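Local coordinates for UDP-N-Acetylglucosamine 2-Epimerase (Thermus thermophilus, PDB 1V4V), which probably interconverts UDP-N-acetylglucosamine and UDP-N-acetylmannosamine by epimerisation at C2 of the sugar, at residues R7-F12 with K88-D93; Y200-M205 with R273-L278; L52-I57 with L183-L188; I171-Q176 with P371-P376. One frame throughout, in Å; residues are numbered along the deposited sequence. Where two conformers were deposited one is given.

How the interactions relate
Interactions 1 and 4 belong to the N-terminal parallel sheet: interaction 1 joins strand 6-12 to the turn leading into strand 94-98, near the surface, and interaction 4 covers the buried edge strand 171-173 with the C-terminal tail. Interaction 2, also buried, is the matching strand pairing in the second sheet; its centre lies about 40 Å from that of interaction 1. Between them sits interaction 3, partly buried, which touches both: Phe12 packs on Leu52 of its 52-57 segment, while Arg273 reaches Lys187 and Ala186 of helix 177-188. The chemistry follows place. Backbone and side-chain hydrogen bonds serve interactions 1, 2 and 4, whereas interaction 3 is hydrocarbon packing alone.

Interaction 1: R7-F12 with K88-D93; sequences RVVLAF and KEMGAD
Arg7 and Asp93 meet where strand 6-12, which opens the N-terminal Rossmann-like sheet, runs beside the chain coming off helix 72-89. That helix closes in a Schellman motif with Gly91 at positive phi, and the chain then turns into strand 94-98, the next neighbour of strand 6-12. The carboxylate of Asp93 and its own amide grip the backbone of Arg7 together: Asp93 N donates to Arg7 O at 2.8 Å, while Arg7 N donates to Asp93 OD1 at 3.0 Å, on the anti lone pair of that oxygen, with an N-H...O angle of 158°. The side chain can do this because its CG lies beside the aspartate's own backbone N (chi1 -70°), which brings amide and carboxylate to bear on one residue. The side chain of Arg7 takes a different course, running extended from CG to NE alongside the helix end, CD coming to 3.4 Å from Met90 O and CB to 3.7 Å from Gly91 O. Arg7 NE thereby stays 5.5 Å from Asp93 OD1, so opposite charges are near without pairing. Further along the strand, Val9 spreads its two methyls over the turn. CG2 of Val9 presses on Ala92 CB at 3.5 Å, a tight fit for two carbons. The other branch, CG1, meets selenomethionine Met90, whose chain crosses it at about a right angle and bends at chi3 (92°), setting Met90 CE 4.1 Å from Val9 CG1.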
loop_
_atom_site.group_PDB
_atom_site.type_symbol
_atom_site.label_atom_id
_atom_site.label_comp_id
_atom_site.label_asym_id
_atom_site.label_seq_id
_atom_site.Cartn_x
_atom_site.Cartn_y
_atom_site.Cartn_z
ATOM N N ARG A 7 2.709 7.104 23.243
ATOM C CA ARG A 7 1.588 6.178 23.188
ATOM C C ARG A 7 1.643 5.335 21.916
ATOM O O ARG A 7 1.812 5.861 20.813
ATOM C CB ARG A 7 0.268 6.949 23.271
ATOM C CG ARG A 7 0.196 7.906 24.464
ATOM C CD ARG A 7 -1.217 8.428 24.686
ATOM N NE ARG A 7 -1.257 9.613 25.544
ATOM C CZ ARG A 7 -0.749 9.682 26.773
ATOM N NH1 ARG A 7 -0.148 8.632 27.315
ATOM N NH2 ARG A 7 -0.843 10.810 27.465
ATOM N N VAL A 8 1.512 4.023 22.080
ATOM C CA VAL A 8 1.556 3.094 20.954
ATOM C C VAL A 8 0.232 2.354 20.875
ATOM O O VAL A 8 -0.108 1.570 21.758
ATOM C CB VAL A 8 2.698 2.069 21.127
ATOM C CG1 VAL A 8 2.751 1.126 19.929
ATOM C CG2 VAL A 8 4.014 2.797 21.283
ATOM N N VAL A 9 -0.518 2.608 19.811
ATOM C CA VAL A 9 -1.812 1.973 19.645
ATOM C C VAL A 9 -1.733 0.712 18.795
ATOM O O VAL A 9 -1.214 0.736 17.678
ATOM C CB VAL A 9 -2.831 2.951 18.997
ATOM C CG1 VAL A 9 -4.184 2.262 18.803
ATOM C CG2 VAL A 9 -3.000 4.193 19.879
ATOM N N LEU A 10 -2.221 -0.391 19.348
ATOM C CA LEU A 10 -2.265 -1.651 18.616
ATOM C C LEU A 10 -3.704 -1.763 18.140
ATOM O O LEU A 10 -4.628 -1.797 18.950
ATOM C CB LEU A 10 -1.923 -2.839 19.522
ATOM C CG LEU A 10 -0.485 -2.926 20.022
ATOM C CD1 LEU A 10 -0.255 -1.891 21.118
ATOM C CD2 LEU A 10 -0.227 -4.327 20.565
ATOM N N ALA A 11 -3.892 -1.803 16.826
ATOM C CA ALA A 11 -5.225 -1.887 16.253
ATOM C C ALA A 11 -5.444 -3.220 15.548
ATOM O O ALA A 11 -4.702 -3.569 14.637
ATOM C CB ALA A 11 -5.426 -0.740 15.273
ATOM N N PHE A 12 -6.461 -3.955 15.983
ATOM C CA PHE A 12 -6.792 -5.253 15.397
ATOM C C PHE A 12 -8.257 -5.573 15.668
ATOM O O PHE A 12 -8.881 -4.952 16.534
ATOM C CB PHE A 12 -5.872 -6.332 15.970
ATOM C CG PHE A 12 -5.810 -6.345 17.469
ATOM C CD1 PHE A 12 -6.795 -6.984 18.215
ATOM C CD2 PHE A 12 -4.773 -5.700 18.138
ATOM C CE1 PHE A 12 -6.749 -6.983 19.609
ATOM C CE2 PHE A 12 -4.717 -5.691 19.535
ATOM C CZ PHE A 12 -5.705 -6.334 20.271
ATOM N N LYS A 88 -6.181 9.874 16.501
ATOM C CA LYS A 88 -5.827 11.241 16.853
ATOM C C LYS A 88 -6.287 11.553 18.279
ATOM O O LYS A 88 -5.538 12.135 19.069
ATOM C CB LYS A 88 -6.475 12.210 15.861
ATOM C CG LYS A 88 -5.942 13.631 15.917
ATOM C CD LYS A 88 -6.654 14.512 14.898
ATOM C CE LYS A 88 -6.142 15.943 14.941
ATOM N NZ LYS A 88 -6.898 16.829 14.004
ATOM N N GLU A 89 -7.512 11.155 18.605
ATOM C CA GLU A 89 -8.070 11.397 19.934
ATOM C C GLU A 89 -7.366 10.582 21.019
ATOM O O GLU A 89 -7.327 10.988 22.181
ATOM C CB GLU A 89 -9.572 11.101 19.939
ATOM C CG GLU A 89 -10.386 12.063 19.081
ATOM C CD GLU A 89 -11.879 11.783 19.119
ATOM O OE1 GLU A 89 -12.641 12.536 18.477
ATOM O OE2 GLU A 89 -12.295 10.816 19.789
HETATM N N MSE A 90 -6.815 9.432 20.640
HETATM C CA MSE A 90 -6.096 8.585 21.588
HETATM C C MSE A 90 -4.668 9.101 21.768
HETATM O O MSE A 90 -3.929 8.609 22.624
HETATM C CB MSE A 90 -6.055 7.132 21.094
HETATM C CG MSE A 90 -7.401 6.432 21.092
HETATM SE SE MSE A 90 -7.348 4.745 20.106
HETATM C CE MSE A 90 -6.924 3.556 21.586
ATOM N N GLY A 91 -4.289 10.082 20.949
ATOM C CA GLY A 91 -2.957 10.667 21.027
ATOM C C GLY A 91 -1.822 9.747 20.614
ATOM O O GLY A 91 -0.702 9.849 21.123
ATOM N N ALA A 92 -2.096 8.860 19.663
ATOM C CA ALA A 92 -1.099 7.903 19.200
ATOM C C ALA A 92 0.170 8.513 18.620
ATOM O O ALA A 92 0.117 9.409 17.777
ATOM C CB ALA A 92 -1.732 6.951 18.165
ATOM N N ASP A 93 1.314 8.006 19.073
ATOM C CA ASP A 93 2.613 8.448 18.583
ATOM C C ASP A 93 3.150 7.388 17.630
ATOM O O ASP A 93 4.110 7.618 16.887
ATOM C CB ASP A 93 3.598 8.641 19.740
ATOM C CG ASP A 93 3.251 9.835 20.605
ATOM O OD1 ASP A 93 2.713 9.642 21.715
ATOM O OD2 ASP A 93 3.513 10.971 20.159
#

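Interaction 2: Y200-M205 with R273-L278; sequences YVTVTM and RASLLL
Tyr200 O takes the amide of Leu276 in a nearly straight bond, Leu276 N to Tyr200 O 2.8 Å with an N-H...O angle of 172°. One step further, Thr202 N donates to Leu277 O at 3.0 Å, more bent at 150°, and Thr202 goes on to pair with Val279. Leu277 O also receives a CA-H...O contact from Val201. The chain turns a corner at Leu276, and Leu277 N is buried with no partner in the model. At the start of the pairing a water fills in, accepting from Tyr200 N at 2.8 Å and donating to Ala274 O at 2.7 Å. That same Ala274 O lies in the plane of the Tyr200 ring, at its edge, while the phenol hydroxyl is bonded elsewhere, to Pro196 O. The side-chain polar atoms are settled in a relay. Thr202 OG1, held beside its own backbone N (chi1 -64°), donates to Ser275 OG at 2.7 Å, and Ser275 OG is in turn hydrogen-bonded to Leu271 O in the helix before it. The methyl branch of Thr202 is left for packing, CG2 touching Leu278 CD1 at 3.7 Å. Strands 200-203 and 275-280 are the parallel first and fourth strands of a 3-2-1-4-5-6 sheet, the Rossmann-like C-terminal domain of a GT-B fold.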
loop_
_atom_site.group_PDB
_atom_site.type_symbol
_atom_site.label_atom_id
_atom_site.label_comp_id
_atom_site.label_asym_id
_atom_site.label_seq_id
_atom_site.Cartn_x
_atom_site.Cartn_y
_atom_site.Cartn_z
ATOM N N TYR A 200 2.112 -36.854 31.652
ATOM C CA TYR A 200 1.075 -36.878 30.631
ATOM C C TYR A 200 1.598 -36.911 29.207
ATOM O O TYR A 200 2.727 -36.507 28.933
ATOM C CB TYR A 200 0.188 -35.637 30.729
ATOM C CG TYR A 200 -0.321 -35.321 32.114
ATOM C CD1 TYR A 200 0.230 -34.273 32.854
ATOM C CD2 TYR A 200 -1.364 -36.051 32.675
ATOM C CE1 TYR A 200 -0.252 -33.958 34.123
ATOM C CE2 TYR A 200 -1.854 -35.748 33.948
ATOM C CZ TYR A 200 -1.294 -34.699 34.661
ATOM O OH TYR A 200 -1.781 -34.386 35.910
ATOM N N VAL A 201 0.743 -37.409 28.321
ATOM C CA VAL A 201 0.993 -37.430 26.887
ATOM C C VAL A 201 -0.295 -36.820 26.349
ATOM O O VAL A 201 -1.383 -37.321 26.636
ATOM C CB VAL A 201 1.132 -38.859 26.311
ATOM C CG1 VAL A 201 1.147 -38.797 24.787
ATOM C CG2 VAL A 201 2.427 -39.502 26.811
ATOM N N THR A 202 -0.186 -35.725 25.604
ATOM C CA THR A 202 -1.381 -35.101 25.049
ATOM C C THR A 202 -1.644 -35.694 23.681
ATOM O O THR A 202 -0.723 -35.858 22.876
ATOM C CB THR A 202 -1.223 -33.571 24.920
ATOM O OG1 THR A 202 -1.084 -32.989 26.222
ATOM C CG2 THR A 202 -2.450 -32.961 24.234
ATOM N N VAL A 203 -2.901 -36.047 23.434
ATOM C CA VAL A 203 -3.292 -36.628 22.156
ATOM C C VAL A 203 -4.350 -35.778 21.475
ATOM O O VAL A 203 -5.282 -35.288 22.124
ATOM C CB VAL A 203 -3.856 -38.056 22.329
ATOM C CG1 VAL A 203 -4.367 -38.576 20.993
ATOM C CG2 VAL A 203 -2.784 -38.990 22.878
ATOM N N THR A 204 -4.194 -35.623 20.163
ATOM C CA THR A 204 -5.121 -34.848 19.343
ATOM C C THR A 204 -5.222 -35.446 17.927
ATOM O O THR A 204 -4.215 -35.621 17.231
ATOM C CB THR A 204 -4.673 -33.362 19.258
ATOM O OG1 THR A 204 -5.457 -32.578 20.165
ATOM C CG2 THR A 204 -4.807 -32.812 17.846
HETATM N N MSE A 205 -6.435 -35.811 17.518
HETATM C CA MSE A 205 -6.663 -36.360 16.167
HETATM C C MSE A 205 -7.927 -35.736 15.602
HETATM O O MSE A 205 -9.015 -35.918 16.161
HETATM C CB MSE A 205 -6.839 -37.884 16.282
HETATM C CG MSE A 205 -5.543 -38.672 16.602
HETATM SE SE MSE A 205 -5.694 -40.544 16.165
HETATM C CE MSE A 205 -6.817 -41.031 17.608
ATOM N N ARG A 273 2.237 -28.064 27.752
ATOM C CA ARG A 273 3.449 -27.720 28.482
ATOM C C ARG A 273 3.740 -28.731 29.593
ATOM O O ARG A 273 4.898 -29.012 29.900
ATOM C CB ARG A 273 3.331 -26.314 29.077
ATOM C CG ARG A 273 4.628 -25.804 29.684
ATOM C CD ARG A 273 4.476 -24.398 30.247
ATOM N NE ARG A 273 3.595 -24.371 31.409
ATOM C CZ ARG A 273 3.391 -23.301 32.170
ATOM N NH1 ARG A 273 4.007 -22.160 31.889
ATOM N NH2 ARG A 273 2.581 -23.375 33.217
ATOM N N ALA A 274 2.687 -29.286 30.184
ATOM C CA ALA A 274 2.850 -30.266 31.260
ATOM C C ALA A 274 3.028 -31.692 30.742
ATOM O O ALA A 274 3.139 -32.632 31.529
ATOM C CB ALA A 274 1.641 -30.213 32.193
ATOM N N SER A 275 3.067 -31.855 29.423
ATOM C CA SER A 275 3.193 -33.182 28.829
ATOM C C SER A 275 4.604 -33.530 28.367
ATOM O O SER A 275 5.406 -32.650 28.051
ATOM C CB SER A 275 2.230 -33.315 27.646
ATOM O OG SER A 275 0.885 -33.126 28.063
ATOM N N LEU A 276 4.885 -34.830 28.324
ATOM C CA LEU A 276 6.184 -35.349 27.902
ATOM C C LEU A 276 6.234 -35.430 26.386
ATOM O O LEU A 276 7.307 -35.449 25.782
ATOM C CB LEU A 276 6.392 -36.777 28.429
ATOM C CG LEU A 276 6.407 -37.108 29.922
ATOM C CD1 LEU A 276 6.527 -38.619 30.099
ATOM C CD2 LEU A 276 7.565 -36.408 30.602
ATOM N N LEU A 277 5.057 -35.495 25.777
ATOM C CA LEU A 277 4.964 -35.659 24.335
ATOM C C LEU A 277 3.581 -35.288 23.834
ATOM O O LEU A 277 2.594 -35.436 24.555
ATOM C CB LEU A 277 5.231 -37.127 23.999
ATOM C CG LEU A 277 4.936 -37.671 22.604
ATOM C CD1 LEU A 277 6.001 -37.163 21.645
ATOM C CD2 LEU A 277 4.921 -39.205 22.629
ATOM N N LEU A 278 3.529 -34.805 22.595
ATOM C CA LEU A 278 2.274 -34.458 21.934
ATOM C C LEU A 278 2.118 -35.373 20.723
ATOM O O LEU A 278 3.035 -35.488 19.904
ATOM C CB LEU A 278 2.278 -33.005 21.440
ATOM C CG LEU A 278 1.106 -32.697 20.495
ATOM C CD1 LEU A 278 -0.212 -32.796 21.269
ATOM C CD2 LEU A 278 1.267 -31.309 19.874
HETATM O O HOH W 1 4.258 -35.054 31.812
#

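Interaction 3: L52-I57 with L183-L188; sequences LSLFGI and LLAAKL
Phe55 turns the edge of its ring to Leu184, whose CG lies in the ring plane 3.6 Å from Phe55 CD2. A face of the same ring is covered by its own neighbour: Leu54 CD2 sits above it, offset toward the rim. That methyl works both ways, because it also rests 3.8 Å from Ala185 CB, so Leu54 is wedged between ring and helix. With CG anti to its backbone N (chi1 168°), Leu54 reaches out from the turn that ends helix 45-53 and splits over helix 177-188, CD1 settling 3.9 Å from Leu188 CB. Leu188 returns the contact across the turn, its CD1 lying 3.5 Å from Phe55 CA. Helix 177-188 links the two sheets along the chain, and on another side it packs against helix 265-273, where Ala186, pointing away from 52-57, meets Ala269. No hydrogen bond or charge pair joins 52-57 to 183-188. Cohesion here comes from shape and burial of hydrocarbon, which would tolerate small shifts more readily than directional bonds, consistent with the domain movement known in GT-B enzymes.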
loop_
_atom_site.group_PDB
_atom_site.type_symbol
_atom_site.label_atom_id
_atom_site.label_comp_id
_atom_site.label_asym_id
_atom_site.label_seq_id
_atom_site.Cartn_x
_atom_site.Cartn_y
_atom_site.Cartn_z
ATOM N N LEU A 52 -8.881 -11.373 24.846
ATOM C CA LEU A 52 -7.787 -10.609 25.431
ATOM C C LEU A 52 -7.701 -10.826 26.941
ATOM O O LEU A 52 -6.678 -10.537 27.556
ATOM C CB LEU A 52 -7.964 -9.119 25.122
ATOM C CG LEU A 52 -7.642 -8.699 23.684
ATOM C CD1 LEU A 52 -8.101 -7.266 23.434
ATOM C CD2 LEU A 52 -6.145 -8.832 23.445
ATOM N N SER A 53 -8.775 -11.345 27.529
ATOM C CA SER A 53 -8.818 -11.597 28.969
ATOM C C SER A 53 -7.728 -12.548 29.441
ATOM O O SER A 53 -7.096 -12.307 30.471
ATOM C CB SER A 53 -10.185 -12.153 29.376
ATOM O OG SER A 53 -11.198 -11.174 29.222
ATOM N N LEU A 54 -7.511 -13.630 28.697
ATOM C CA LEU A 54 -6.487 -14.606 29.057
ATOM C C LEU A 54 -5.146 -13.942 29.296
ATOM O O LEU A 54 -4.425 -14.305 30.220
ATOM C CB LEU A 54 -6.301 -15.656 27.956
ATOM C CG LEU A 54 -5.050 -16.534 28.153
ATOM C CD1 LEU A 54 -5.279 -17.498 29.309
ATOM C CD2 LEU A 54 -4.727 -17.301 26.887
ATOM N N PHE A 55 -4.811 -12.969 28.454
ATOM C CA PHE A 55 -3.532 -12.284 28.568
ATOM C C PHE A 55 -3.567 -11.091 29.509
ATOM O O PHE A 55 -2.571 -10.392 29.663
ATOM C CB PHE A 55 -3.055 -11.835 27.184
ATOM C CG PHE A 55 -3.164 -12.904 26.134
ATOM C CD1 PHE A 55 -4.308 -13.014 25.351
ATOM C CD2 PHE A 55 -2.132 -13.819 25.943
ATOM C CE1 PHE A 55 -4.425 -14.020 24.391
ATOM C CE2 PHE A 55 -2.239 -14.828 24.988
ATOM C CZ PHE A 55 -3.388 -14.928 24.210
ATOM N N GLY A 56 -4.713 -10.864 30.140
ATOM C CA GLY A 56 -4.840 -9.751 31.062
ATOM C C GLY A 56 -4.772 -8.404 30.365
ATOM O O GLY A 56 -4.129 -7.473 30.855
ATOM N N ILE A 57 -5.446 -8.302 29.225
ATOM C CA ILE A 57 -5.470 -7.072 28.436
ATOM C C ILE A 57 -6.903 -6.593 28.214
ATOM O O ILE A 57 -7.805 -7.394 27.974
ATOM C CB ILE A 57 -4.793 -7.295 27.055
ATOM C CG1 ILE A 57 -3.316 -7.636 27.250
ATOM C CG2 ILE A 57 -4.927 -6.042 26.183
ATOM C CD1 ILE A 57 -2.608 -8.062 25.975
ATOM N N LEU A 183 3.577 -19.604 24.627
ATOM C CA LEU A 183 4.285 -19.620 25.903
ATOM C C LEU A 183 3.510 -18.837 26.956
ATOM O O LEU A 183 3.409 -19.258 28.112
ATOM C CB LEU A 183 5.683 -19.022 25.743
ATOM C CG LEU A 183 6.683 -19.829 24.912
ATOM C CD1 LEU A 183 7.941 -19.005 24.667
ATOM C CD2 LEU A 183 7.024 -21.120 25.646
ATOM N N LEU A 184 2.963 -17.695 26.552
ATOM C CA LEU A 184 2.184 -16.853 27.455
ATOM C C LEU A 184 0.878 -17.547 27.841
ATOM O O LEU A 184 0.498 -17.574 29.015
ATOM C CB LEU A 184 1.883 -15.508 26.783
ATOM C CG LEU A 184 1.022 -14.497 27.545
ATOM C CD1 LEU A 184 1.632 -14.213 28.909
ATOM C CD2 LEU A 184 0.915 -13.214 26.729
ATOM N N ALA A 185 0.194 -18.111 26.851
ATOM C CA ALA A 185 -1.066 -18.796 27.094
ATOM C C ALA A 185 -0.859 -19.974 28.044
ATOM O O ALA A 185 -1.696 -20.237 28.909
ATOM C CB ALA A 185 -1.663 -19.283 25.780
ATOM N N ALA A 186 0.263 -20.672 27.887
ATOM C CA ALA A 186 0.553 -21.822 28.740
ATOM C C ALA A 186 0.750 -21.381 30.184
ATOM O O ALA A 186 0.263 -22.024 31.115
ATOM C CB ALA A 186 1.794 -22.541 28.245
ATOM N N LYS A 187 1.468 -20.278 30.359
ATOM C CA LYS A 187 1.743 -19.741 31.684
ATOM C C LYS A 187 0.488 -19.233 32.387
ATOM O O LYS A 187 0.299 -19.469 33.579
ATOM C CB LYS A 187 2.764 -18.604 31.580
ATOM C CG LYS A 187 3.016 -17.886 32.894
ATOM C CD LYS A 187 3.978 -16.724 32.722
ATOM C CE LYS A 187 4.134 -15.963 34.029
ATOM N NZ LYS A 187 2.822 -15.455 34.524
ATOM N N LEU A 188 -0.364 -18.538 31.645
ATOM C CA LEU A 188 -1.589 -17.972 32.203
ATOM C C LEU A 188 -2.742 -18.963 32.271
ATOM O O LEU A 188 -3.689 -18.775 33.038
ATOM C CB LEU A 188 -2.019 -16.753 31.376
ATOM C CG LEU A 188 -0.998 -15.616 31.298
ATOM C CD1 LEU A 188 -1.511 -14.528 30.366
ATOM C CD2 LEU A 188 -0.743 -15.059 32.691
#

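Interaction 4: I171-Q176 with P371-P376; sequences ILVTGQ and PEDWLP
Trp374 lays one face of its indole on Gly175, whose CA stands 3.5 Å above the ring plane toward the rim, with Trp374 CE3 the nearest ring atom. The opposite face is approached, also near the rim, by Pro376 N of the same tail. At the ring edge, near its plane, comes Val173 CG1, 4.1 Å from Trp374 CE3. With no side chain on Gly175, the indole can come down directly on its backbone. Trp374 N then donates to Val173 O at 2.8 Å with an N-H...O angle of 165°, although it is tilted 32° from the carbonyl plane. Strand 171-173 is the last in the N-terminal parallel sheet, and residues 371-376 follow helix 353-364, so the end of the chain comes back to the N-terminal domain, as in GT-B folds. The carboxylate of Asp373, the other flat group, was modelled in two conformers. In the one described here, Val173 N reaches Asp373 OD1 at 2.9 Å from above the carboxylate plane, 59° out of it, and Arg370 forms a salt bridge with that same oxygen; both hold for this copy and are less certain for that reason. Just past the strand, Thr174 points away from the tail and its OG1 donates to Gly175 O at 2.8 Å, on a lone pair in the carbonyl plane. Leu172 and Pro371 cross at about a right angle, Leu172 CD2 touching Pro371 CG at 3.7 Å.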
loop_
_atom_site.group_PDB
_atom_site.type_symbol
_atom_site.label_atom_id
_atom_site.label_comp_id
_atom_site.label_asym_id
_atom_site.label_seq_id
_atom_site.Cartn_x
_atom_site.Cartn_y
_atom_site.Cartn_z
ATOM N N ILE A 171 13.316 -2.534 8.025
ATOM C CA ILE A 171 12.907 -3.925 8.217
ATOM C C ILE A 171 13.670 -4.574 9.365
ATOM O O ILE A 171 14.886 -4.422 9.476
ATOM C CB ILE A 171 13.171 -4.774 6.957
ATOM C CG1 ILE A 171 12.489 -4.141 5.741
ATOM C CG2 ILE A 171 12.663 -6.199 7.176
ATOM C CD1 ILE A 171 12.920 -4.743 4.424
ATOM N N LEU A 172 12.943 -5.302 10.208
ATOM C CA LEU A 172 13.527 -6.016 11.342
ATOM C C LEU A 172 13.001 -7.451 11.297
ATOM O O LEU A 172 11.797 -7.659 11.242
ATOM C CB LEU A 172 13.100 -5.363 12.662
ATOM C CG LEU A 172 13.579 -6.023 13.961
ATOM C CD1 LEU A 172 15.081 -5.842 14.106
ATOM C CD2 LEU A 172 12.872 -5.391 15.153
ATOM N N VAL A 173 13.896 -8.434 11.290
ATOM C CA VAL A 173 13.473 -9.837 11.277
ATOM C C VAL A 173 13.269 -10.201 12.743
ATOM O O VAL A 173 14.213 -10.192 13.528
ATOM C CB VAL A 173 14.543 -10.752 10.652
ATOM C CG1 VAL A 173 14.087 -12.197 10.710
ATOM C CG2 VAL A 173 14.787 -10.346 9.209
ATOM N N THR A 174 12.033 -10.533 13.103
ATOM C CA THR A 174 11.701 -10.819 14.491
ATOM C C THR A 174 11.357 -12.258 14.850
ATOM O O THR A 174 11.434 -12.636 16.017
ATOM C CB THR A 174 10.499 -9.971 14.926
ATOM O OG1 THR A 174 9.350 -10.372 14.166
ATOM C CG2 THR A 174 10.766 -8.489 14.681
ATOM N N GLY A 175 10.985 -13.057 13.857
ATOM C CA GLY A 175 10.548 -14.412 14.144
ATOM C C GLY A 175 9.058 -14.231 14.394
ATOM O O GLY A 175 8.569 -13.103 14.325
ATOM N N GLN A 176 8.327 -15.299 14.700
ATOM C CA GLN A 176 6.889 -15.165 14.912
ATOM C C GLN A 176 6.442 -14.874 16.342
ATOM O O GLN A 176 6.854 -15.554 17.282
ATOM C CB GLN A 176 6.175 -16.421 14.405
ATOM C CG GLN A 176 6.421 -16.708 12.934
ATOM C CD GLN A 176 5.436 -17.713 12.365
ATOM O OE1 GLN A 176 5.736 -18.417 11.397
ATOM N NE2 GLN A 176 4.247 -17.777 12.957
ATOM N N PRO A 371 17.140 -3.295 18.189
ATOM C CA PRO A 371 17.389 -4.681 18.594
ATOM C C PRO A 371 18.021 -5.451 17.444
ATOM O O PRO A 371 17.933 -5.032 16.290
ATOM C CB PRO A 371 15.992 -5.191 18.940
ATOM C CG PRO A 371 15.129 -4.453 17.959
ATOM C CD PRO A 371 15.696 -3.045 18.032
ATOM N N GLU A 372 18.668 -6.567 17.758
ATOM C CA GLU A 372 19.294 -7.388 16.730
ATOM C C GLU A 372 18.245 -8.329 16.148
ATOM O O GLU A 372 17.336 -8.763 16.852
ATOM C CB GLU A 372 20.450 -8.199 17.322
ATOM C CG GLU A 372 21.544 -7.349 17.950
ATOM C CD GLU A 372 22.737 -8.169 18.404
ATOM O OE1 GLU A 372 22.548 -9.105 19.212
ATOM O OE2 GLU A 372 23.867 -7.875 17.955
ATOM N N ASP A 373 18.376 -8.637 14.862
ATOM C CA ASP A 373 17.439 -9.528 14.181
ATOM C C ASP A 373 17.511 -10.964 14.686
ATOM O O ASP A 373 18.583 -11.461 15.036
ATOM C CB ASP A 373 17.715 -9.552 12.674
ATOM C CG ASP A 373 17.469 -8.217 12.005
ATOM O OD1 ASP A 373 16.452 -7.570 12.322
ATOM O OD2 ASP A 373 18.284 -7.826 11.144
ATOM N N TRP A 374 16.359 -11.625 14.705
ATOM C CA TRP A 374 16.280 -13.021 15.110
ATOM C C TRP A 374 16.985 -13.807 14.011
ATOM O O TRP A 374 16.850 -13.486 12.831
ATOM C CB TRP A 374 14.816 -13.464 15.205
ATOM C CG TRP A 374 14.620 -14.956 15.323
ATOM C CD1 TRP A 374 14.864 -15.738 16.417
ATOM C CD2 TRP A 374 14.135 -15.837 14.299
ATOM N NE1 TRP A 374 14.556 -17.054 16.138
ATOM C CE2 TRP A 374 14.108 -17.141 14.845
ATOM C CE3 TRP A 374 13.718 -15.651 12.974
ATOM C CZ2 TRP A 374 13.682 -18.254 14.111
ATOM C CZ3 TRP A 374 13.294 -16.759 12.241
ATOM C CH2 TRP A 374 13.280 -18.046 12.814
ATOM N N LEU A 375 17.737 -14.830 14.395
ATOM C CA LEU A 375 18.448 -15.640 13.417
ATOM C C LEU A 375 17.873 -17.044 13.339
ATOM O O LEU A 375 17.702 -17.709 14.359
ATOM C CB LEU A 375 19.935 -15.713 13.775
ATOM C CG LEU A 375 20.735 -14.418 13.617
ATOM C CD1 LEU A 375 22.138 -14.611 14.169
ATOM C CD2 LEU A 375 20.782 -14.025 12.145
ATOM N N PRO A 376 17.550 -17.509 12.124
ATOM C CA PRO A 376 16.998 -18.854 11.962
ATOM C C PRO A 376 18.111 -19.897 12.051
ATOM O O PRO A 376 19.280 -19.491 12.225
ATOM C CB PRO A 376 16.361 -18.797 10.578
ATOM C CG PRO A 376 17.285 -17.890 9.838
ATOM C CD PRO A 376 17.546 -16.781 10.842
ATOM O OXT PRO A 376 17.805 -21.102 11.948
HETATM O O HOH W 2 16.417 -6.752 8.982
#